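Local structure of agarase (Pseudoalteromonas fuliginea, 6XJ9) at residues His101-Tyr106 / Ile190-Thr195; Phe63-Asn68 / Leu196-Leu201. The protein is an agarase of glycoside hydrolase family 50 that probably cleaves the beta-1,4 linkages of the marine polysaccharide agarose. All coordinates share one frame; numbering follows the deposited sequence.

Interaction 1 of 2, residues His101-Tyr106 / Ile190-Thr195; sequences HSVQIY and ISVQST
An antiparallel beta pairing in the CBM-like domain of the agarase brings Tyr106, on strand 103-111, against Ser191 near the end of strand 185-193. The two residues form a hydrogen-bonded pair: Tyr106 N donates to Ser191 O and Ser191 N to Tyr106 O, each at 2.9 Å and nearly straight. The strands then splay, their short axes lying 126° apart, and water 1 sits in the widening gap, accepting from Gln193 N and within hydrogen-bonding distance (2.8 Å) of Gln104 O. Across one face of the Tyr106 ring lies the carboxamide of Gln193, stacked with its plane only 10° from that of the ring and with OE1 3.9 Å above the ring centre. Extended beyond CG, the glutamine chain carries NE2 back toward Tyr106 CB, where it donates to Ser191 OG at 2.9 Å; this bond lies close to the amide plane and would fix the rotation of the amide. On the other face of the strands the contacts are apolar. Ile105 CG2 meets Ile190 CG2 at 3.8 Å, and Val103 CG2 presses tightly on Val192 CG2, 3.5 Å away, the two valines crossing at about a right angle. Strand 116-123 pairs with 103-111 and strand 70-75 with 185-193, while strand 199-210 packs against the apolar side.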
ATOM      1  N   HIS A 101     -14.791  -2.536  -2.063  1.00 26.20           N
ATOM      2  CA  HIS A 101     -14.275  -1.427  -1.274  1.00 25.71           C
ATOM      3  C   HIS A 101     -14.499  -1.718   0.204  1.00 23.27           C
ATOM      4  O   HIS A 101     -15.463  -2.388   0.552  1.00 23.71           O
ATOM      5  CB  HIS A 101     -14.971  -0.110  -1.652  1.00 27.25           C
ATOM      6  CG  HIS A 101     -14.773   0.275  -3.076  1.00 29.31           C
ATOM      7  ND1 HIS A 101     -15.719   0.007  -4.054  1.00 31.09           N
ATOM      8  CD2 HIS A 101     -13.741   0.885  -3.692  1.00 30.09           C
ATOM      9  CE1 HIS A 101     -15.274   0.434  -5.214  1.00 30.69           C
ATOM     10  NE2 HIS A 101     -14.064   0.982  -5.015  1.00 31.67           N
ATOM     11  N   SER A 102     -13.597  -1.206   1.048  1.00 22.03           N
ATOM     12  CA  SER A 102     -13.783  -1.189   2.490  1.00 21.52           C
ATOM     13  C   SER A 102     -15.007  -0.333   2.817  1.00 21.72           C
ATOM     14  O   SER A 102     -15.374   0.543   2.031  1.00 21.53           O
ATOM     15  CB  SER A 102     -12.549  -0.688   3.185  1.00 21.82           C
ATOM     16  OG  SER A 102     -12.463   0.736   3.139  1.00 23.25           O
ATOM     17  N   VAL A 103     -15.664  -0.629   3.946  1.00 20.68           N
ATOM     18  CA  VAL A 103     -16.868   0.097   4.314  1.00 20.94           C
ATOM     19  C   VAL A 103     -16.713   0.614   5.738  1.00 21.96           C
ATOM     20  O   VAL A 103     -16.490  -0.167   6.663  1.00 23.11           O
ATOM     21  CB  VAL A 103     -18.170  -0.715   4.133  1.00 20.23           C
ATOM     22  CG1 VAL A 103     -18.208  -1.969   5.002  1.00 18.80           C
ATOM     23  CG2 VAL A 103     -19.401   0.146   4.403  1.00 18.56           C
ATOM     24  N   GLN A 104     -16.833   1.940   5.877  1.00 21.75           N
ATOM     25  CA  GLN A 104     -17.023   2.577   7.164  1.00 21.25           C
ATOM     26  C   GLN A 104     -18.508   2.522   7.491  1.00 22.15           C
ATOM     27  O   GLN A 104     -19.306   3.222   6.868  1.00 22.07           O
ATOM     28  CB  GLN A 104     -16.537   4.033   7.147  1.00 20.35           C
ATOM     29  CG  GLN A 104     -16.764   4.748   8.470  1.00 19.30           C
ATOM     30  CD  GLN A 104     -16.175   6.136   8.511  1.00 19.51           C
ATOM     31  OE1 GLN A 104     -15.685   6.658   7.516  1.00 19.97           O
ATOM     32  NE2 GLN A 104     -16.221   6.750   9.676  1.00 18.39           N
ATOM     33  N   ILE A 105     -18.858   1.686   8.476  1.00 21.99           N
ATOM     34  CA  ILE A 105     -20.232   1.622   8.956  1.00 22.40           C
ATOM     35  C   ILE A 105     -20.394   2.582  10.132  1.00 22.09           C
ATOM     36  O   ILE A 105     -19.458   2.833  10.888  1.00 23.12           O
ATOM     37  CB  ILE A 105     -20.651   0.182   9.326  1.00 21.28           C
ATOM     38  CG1 ILE A 105     -19.693  -0.443  10.346  1.00 21.64           C
ATOM     39  CG2 ILE A 105     -20.783  -0.680   8.083  1.00 20.44           C
ATOM     40  CD1 ILE A 105     -20.110  -1.807  10.844  1.00 22.03           C
ATOM     41  N   TYR A 106     -21.595   3.144  10.238  1.00 21.15           N
ATOM     42  CA  TYR A 106     -21.989   3.913  11.398  1.00 21.40           C
ATOM     43  C   TYR A 106     -22.969   3.050  12.181  1.00 23.40           C
ATOM     44  O   TYR A 106     -23.885   2.470  11.595  1.00 21.56           O
ATOM     45  CB  TYR A 106     -22.602   5.243  10.951  1.00 21.72           C
ATOM     46  CG  TYR A 106     -21.594   6.200  10.362  1.00 20.50           C
ATOM     47  CD1 TYR A 106     -21.180   6.076   9.043  1.00 19.44           C
ATOM     48  CD2 TYR A 106     -21.051   7.224  11.127  1.00 19.90           C
ATOM     49  CE1 TYR A 106     -20.243   6.945   8.498  1.00 19.35           C
ATOM     50  CE2 TYR A 106     -20.124   8.110  10.594  1.00 19.02           C
ATOM     51  CZ  TYR A 106     -19.708   7.958   9.276  1.00 20.13           C
ATOM     52  OH  TYR A 106     -18.787   8.822   8.738  1.00 20.36           O
ATOM     53  N   ILE A 190     -27.267   0.108  11.373  1.00 24.38           N
ATOM     54  CA  ILE A 190     -25.983   0.080  10.690  1.00 23.34           C
ATOM     55  C   ILE A 190     -26.158   0.833   9.376  1.00 22.92           C
ATOM     56  O   ILE A 190     -26.939   0.391   8.539  1.00 20.91           O
ATOM     57  CB  ILE A 190     -25.511  -1.373  10.443  1.00 24.22           C
ATOM     58  CG1 ILE A 190     -25.343  -2.180  11.738  1.00 25.16           C
ATOM     59  CG2 ILE A 190     -24.253  -1.414   9.572  1.00 25.04           C
ATOM     60  CD1 ILE A 190     -24.260  -1.669  12.671  1.00 26.74           C
ATOM     61  N   SER A 191     -25.428   1.956   9.204  1.00 23.16           N
ATOM     62  CA  SER A 191     -25.584   2.785   8.015  1.00 24.06           C
ATOM     63  C   SER A 191     -24.264   3.016   7.275  1.00 23.61           C
ATOM     64  O   SER A 191     -23.178   2.885   7.846  1.00 24.00           O
ATOM     65  CB  SER A 191     -26.286   4.098   8.313  1.00 24.98           C
ATOM     66  OG  SER A 191     -25.520   4.910   9.193  1.00 26.16           O
ATOM     67  N   VAL A 192     -24.397   3.350   5.984  1.00 22.86           N
ATOM     68  CA  VAL A 192     -23.318   3.819   5.126  1.00 21.03           C
ATOM     69  C   VAL A 192     -23.677   5.234   4.671  1.00 22.93           C
ATOM     70  O   VAL A 192     -24.829   5.489   4.319  1.00 22.48           O
ATOM     71  CB  VAL A 192     -23.110   2.837   3.959  1.00 21.08           C
ATOM     72  CG1 VAL A 192     -22.189   3.385   2.877  1.00 19.96           C
ATOM     73  CG2 VAL A 192     -22.606   1.486   4.461  1.00 19.39           C
ATOM     74  N   GLN A 193     -22.699   6.157   4.724  1.00 21.27           N
ATOM     75  CA  GLN A 193     -22.985   7.581   4.631  1.00 21.50           C
ATOM     76  C   GLN A 193     -22.003   8.265   3.684  1.00 20.48           C
ATOM     77  O   GLN A 193     -20.790   8.090   3.802  1.00 20.30           O
ATOM     78  CB  GLN A 193     -22.965   8.224   6.021  1.00 21.79           C
ATOM     79  CG  GLN A 193     -24.077   7.710   6.932  1.00 21.36           C
ATOM     80  CD  GLN A 193     -24.082   8.347   8.300  1.00 22.31           C
ATOM     81  OE1 GLN A 193     -23.518   9.420   8.518  1.00 20.59           O
ATOM     82  NE2 GLN A 193     -24.709   7.666   9.244  1.00 20.85           N
ATOM     83  N   SER A 194     -22.563   9.037   2.745  1.00 20.38           N
ATOM     84  CA  SER A 194     -21.821   9.830   1.768  1.00 19.76           C
ATOM     85  C   SER A 194     -20.581   9.098   1.265  1.00 20.17           C
ATOM     86  O   SER A 194     -19.456   9.510   1.557  1.00 20.62           O
ATOM     87  CB  SER A 194     -21.449  11.179   2.332  1.00 18.84           C
ATOM     88  OG  SER A 194     -22.599  11.847   2.806  1.00 20.33           O
ATOM     89  N   THR A 195     -20.791   8.015   0.512  1.00 19.10           N
ATOM     90  CA  THR A 195     -19.684   7.358  -0.161  1.00 20.94           C
ATOM     91  C   THR A 195     -19.666   7.817  -1.618  1.00 20.13           C
ATOM     92  O   THR A 195     -20.541   8.574  -2.043  1.00 19.91           O
ATOM     93  CB  THR A 195     -19.786   5.826  -0.079  1.00 21.91           C
ATOM     94  OG1 THR A 195     -20.977   5.407  -0.744  1.00 23.05           O
ATOM     95  CG2 THR A 195     -19.807   5.298   1.339  1.00 21.88           C
TER
HETATM   96  O   HOH W   1     -19.892   5.418   5.155  1.00 19.02           O
HETATM   97  O   HOH W   2     -26.363   4.168  11.767  1.00 25.93           O

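Interaction 2 of 2, residues Phe63-Asn68 / Leu196-Leu201; sequences FQSKKN and LHDKEL
Ser65 OG is gripped twice by the segment 196-201: it donates to His197 O at 2.8 Å, in the carbonyl plane and on a lone pair, and accepts a weak bond from Lys199 N. The serine belongs to the loop that joins strands 58-63 and 70-75 in the CBM-like domain, and it meets the chain on the approach to strand 199-210. With chi1 at 46°, OG sits between its own backbone N and carbonyl carbon and faces the backbone of 197-199. The loop leaves its strand through an inverse gamma turn centred on Gln64, whose main-chain carbonyl oxygen receives Asn68 ND2 at 2.8 Å, in the plane of that carbonyl and close to the side-chain amide plane of Asn68. Asp198 returns the contact, its OD1 taking the backbone N-H of Lys66 at 2.9 Å in a nearly straight bond that arrives on the anti side, 31° out of the carboxylate plane. The same oxygen accepts from water 3, which in turn accepts from Lys67 N, so OD1 serves two successive backbone N-H groups, one directly and one through solvent. The amino group of Lys199 forms a salt bridge with Glu647, and His197 NE2 bonds to Asp698 on helix 689-704. Where the strands come together, Phe63 N donates to Lys199 O at 3.0 Å through a bent bond, and the ring turns its edge to the second strand, with CE2 3.7 Å from Leu201 CB.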
ATOM      1  N   PHE A  63     -25.711  -2.128   0.190  1.00 24.96           N
ATOM      2  CA  PHE A  63     -26.071  -0.736   0.399  1.00 24.47           C
ATOM      3  C   PHE A  63     -26.026  -0.017  -0.944  1.00 23.62           C
ATOM      4  O   PHE A  63     -25.029  -0.087  -1.651  1.00 22.06           O
ATOM      5  CB  PHE A  63     -25.086  -0.049   1.355  1.00 24.33           C
ATOM      6  CG  PHE A  63     -25.035  -0.598   2.761  1.00 24.81           C
ATOM      7  CD1 PHE A  63     -25.936  -0.164   3.726  1.00 24.57           C
ATOM      8  CD2 PHE A  63     -24.069  -1.527   3.124  1.00 23.28           C
ATOM      9  CE1 PHE A  63     -25.884  -0.667   5.022  1.00 25.54           C
ATOM     10  CE2 PHE A  63     -24.016  -2.028   4.416  1.00 25.53           C
ATOM     11  CZ  PHE A  63     -24.921  -1.594   5.365  1.00 26.25           C
ATOM     12  N   GLN A  64     -27.119   0.662  -1.296  1.00 24.18           N
ATOM     13  CA  GLN A  64     -27.180   1.333  -2.585  1.00 26.87           C
ATOM     14  C   GLN A  64     -26.630   2.745  -2.395  1.00 26.46           C
ATOM     15  O   GLN A  64     -27.318   3.731  -2.642  1.00 26.16           O
ATOM     16  CB  GLN A  64     -28.606   1.288  -3.145  1.00 29.67           C
ATOM     17  CG  GLN A  64     -29.165  -0.126  -3.289  1.00 32.14           C
ATOM     18  CD  GLN A  64     -30.621  -0.133  -3.693  1.00 36.65           C
ATOM     19  OE1 GLN A  64     -31.452   0.590  -3.144  1.00 38.44           O
ATOM     20  NE2 GLN A  64     -30.944  -0.963  -4.673  1.00 40.44           N
ATOM     21  N   SER A  65     -25.361   2.808  -1.969  1.00 25.28           N
ATOM     22  CA  SER A  65     -24.743   4.010  -1.437  1.00 24.61           C
ATOM     23  C   SER A  65     -24.156   4.887  -2.543  1.00 24.77           C
ATOM     24  O   SER A  65     -23.831   6.047  -2.294  1.00 26.52           O
ATOM     25  CB  SER A  65     -23.718   3.663  -0.375  1.00 23.11           C
ATOM     26  OG  SER A  65     -22.885   2.598  -0.810  1.00 21.65           O
ATOM     27  N   LYS A  66     -24.033   4.344  -3.759  1.00 25.32           N
ATOM     28  CA  LYS A  66     -23.640   5.159  -4.899  1.00 26.44           C
ATOM     29  C   LYS A  66     -24.709   6.211  -5.184  1.00 25.52           C
ATOM     30  O   LYS A  66     -24.386   7.372  -5.406  1.00 23.69           O
ATOM     31  CB  LYS A  66     -23.377   4.322  -6.156  1.00 28.95           C
ATOM     32  CG  LYS A  66     -22.718   5.072  -7.313  1.00 29.75           C
ATOM     33  CD  LYS A  66     -22.367   4.169  -8.475  1.00 33.69           C
ATOM     34  CE  LYS A  66     -21.386   4.764  -9.465  1.00 35.11           C
ATOM     35  NZ  LYS A  66     -21.987   5.875 -10.240  1.00 40.53           N
ATOM     36  N   LYS A  67     -25.975   5.787  -5.196  1.00 26.68           N
ATOM     37  CA  LYS A  67     -27.085   6.632  -5.609  1.00 27.23           C
ATOM     38  C   LYS A  67     -27.696   7.341  -4.398  1.00 24.95           C
ATOM     39  O   LYS A  67     -28.330   8.382  -4.536  1.00 23.96           O
ATOM     40  CB  LYS A  67     -28.117   5.785  -6.374  1.00 29.57           C
ATOM     41  CG  LYS A  67     -29.458   6.458  -6.668  1.00 34.19           C
ATOM     42  CD  LYS A  67     -29.418   7.613  -7.679  1.00 35.59           C
ATOM     43  CE  LYS A  67     -30.789   7.926  -8.249  1.00 36.44           C
ATOM     44  NZ  LYS A  67     -30.787   9.128  -9.123  1.00 37.84           N
ATOM     45  N   ASN A  68     -27.497   6.775  -3.203  1.00 22.48           N
ATOM     46  CA  ASN A  68     -28.179   7.271  -2.020  1.00 21.62           C
ATOM     47  C   ASN A  68     -27.141   7.570  -0.947  1.00 20.98           C
ATOM     48  O   ASN A  68     -26.351   6.694  -0.607  1.00 22.62           O
ATOM     49  CB  ASN A  68     -29.195   6.251  -1.503  1.00 21.13           C
ATOM     50  CG  ASN A  68     -30.171   5.800  -2.569  1.00 22.67           C
ATOM     51  OD1 ASN A  68     -31.168   6.470  -2.822  1.00 23.67           O
ATOM     52  ND2 ASN A  68     -29.883   4.683  -3.212  1.00 23.45           N
ATOM     53  N   LEU A 196     -18.670   7.346  -2.371  1.00 19.42           N
ATOM     54  CA  LEU A 196     -18.726   7.474  -3.823  1.00 21.12           C
ATOM     55  C   LEU A 196     -19.172   6.161  -4.457  1.00 23.36           C
ATOM     56  O   LEU A 196     -19.592   6.154  -5.617  1.00 25.58           O
ATOM     57  CB  LEU A 196     -17.363   7.933  -4.353  1.00 17.97           C
ATOM     58  CG  LEU A 196     -16.874   9.260  -3.773  1.00 17.76           C
ATOM     59  CD1 LEU A 196     -15.473   9.600  -4.293  1.00 18.48           C
ATOM     60  CD2 LEU A 196     -17.863  10.385  -4.081  1.00 17.37           C
ATOM     61  N   HIS A 197     -19.072   5.068  -3.687  1.00 24.23           N
ATOM     62  CA  HIS A 197     -19.279   3.714  -4.188  1.00 25.32           C
ATOM     63  C   HIS A 197     -20.391   3.005  -3.416  1.00 24.55           C
ATOM     64  O   HIS A 197     -20.627   3.304  -2.243  1.00 25.26           O
ATOM     65  CB  HIS A 197     -17.988   2.883  -4.052  1.00 25.06           C
ATOM     66  CG  HIS A 197     -16.787   3.476  -4.710  1.00 27.61           C
ATOM     67  ND1 HIS A 197     -16.790   3.876  -6.025  1.00 28.56           N
ATOM     68  CD2 HIS A 197     -15.545   3.733  -4.239  1.00 28.23           C
ATOM     69  CE1 HIS A 197     -15.605   4.359  -6.347  1.00 29.02           C
ATOM     70  NE2 HIS A 197     -14.821   4.285  -5.264  1.00 28.98           N
ATOM     71  N   ASP A 198     -21.045   2.047  -4.088  1.00 25.22           N
ATOM     72  CA  ASP A 198     -21.845   1.023  -3.425  1.00 25.42           C
ATOM     73  C   ASP A 198     -20.941   0.224  -2.482  1.00 23.89           C
ATOM     74  O   ASP A 198     -19.799  -0.095  -2.822  1.00 22.70           O
ATOM     75  CB  ASP A 198     -22.521   0.061  -4.421  1.00 24.94           C
ATOM     76  CG  ASP A 198     -23.711   0.630  -5.182  1.00 26.95           C
ATOM     77  OD1 ASP A 198     -24.349   1.587  -4.689  1.00 28.04           O
ATOM     78  OD2 ASP A 198     -24.003   0.106  -6.266  1.00 27.84           O
ATOM     79  N   LYS A 199     -21.460  -0.073  -1.279  1.00 24.11           N
ATOM     80  CA  LYS A 199     -20.746  -0.858  -0.284  1.00 23.62           C
ATOM     81  C   LYS A 199     -21.581  -2.092   0.045  1.00 24.65           C
ATOM     82  O   LYS A 199     -22.780  -2.110  -0.226  1.00 23.51           O
ATOM     83  CB  LYS A 199     -20.478  -0.027   0.974  1.00 23.55           C
ATOM     84  CG  LYS A 199     -19.897   1.362   0.719  1.00 23.46           C
ATOM     85  CD  LYS A 199     -18.620   1.330  -0.084  1.00 23.94           C
ATOM     86  CE  LYS A 199     -17.378   1.475   0.759  1.00 24.95           C
ATOM     87  NZ  LYS A 199     -17.133   2.866   1.207  1.00 21.01           N
ATOM     88  N   GLU A 200     -20.921  -3.117   0.600  1.00 25.65           N
ATOM     89  CA  GLU A 200     -21.577  -4.365   0.955  1.00 27.44           C
ATOM     90  C   GLU A 200     -21.148  -4.797   2.353  1.00 27.37           C
ATOM     91  O   GLU A 200     -20.074  -4.430   2.836  1.00 27.01           O
ATOM     92  CB  GLU A 200     -21.157  -5.481   0.007  1.00 30.05           C
ATOM     93  CG  GLU A 200     -21.810  -5.413  -1.363  1.00 34.73           C
ATOM     94  CD  GLU A 200     -21.524  -6.661  -2.183  1.00 36.17           C
ATOM     95  OE1 GLU A 200     -21.190  -6.524  -3.372  1.00 38.06           O
ATOM     96  OE2 GLU A 200     -21.631  -7.769  -1.627  1.00 37.73           O
ATOM     97  N   LEU A 201     -21.980  -5.631   2.977  1.00 24.96           N
ATOM     98  CA  LEU A 201     -21.675  -6.110   4.312  1.00 24.74           C
ATOM     99  C   LEU A 201     -22.373  -7.447   4.521  1.00 26.52           C
ATOM    100  O   LEU A 201     -23.517  -7.633   4.096  1.00 25.23           O
ATOM    101  CB  LEU A 201     -22.146  -5.059   5.321  1.00 23.61           C
ATOM    102  CG  LEU A 201     -21.761  -5.297   6.779  1.00 23.28           C
ATOM    103  CD1 LEU A 201     -20.281  -5.019   7.014  1.00 23.47           C
ATOM    104  CD2 LEU A 201     -22.614  -4.433   7.685  1.00 22.65           C
TER
HETATM  105  O   HOH W   3     -26.350   2.960  -5.687  1.00 29.67           O

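How the interactions relate
The centres of the two interactions lie about 8 Å apart within the CBM-like domain. In chain order the segments run 63-68, 101-106, 190-195 and 196-201, so interaction 2 encloses interaction 1, and the last two segments are continuous: the chain leaves strand 185-193 at interaction 1 and enters strand 199-210 at interaction 2. Side chains join them directly. His101 stacks its ring on that of His197, Val103 and Val192 pack on Lys199, and Thr195 touches Ser65. Both interactions also reach beyond the strands: the side-chain OE1 of Gln104 bonds to His685, and the main-chain carbonyls of Thr195 and Lys66 both bond to Arg650. This end of the beta domain is thereby joined to the later, helix-rich part of the enzyme.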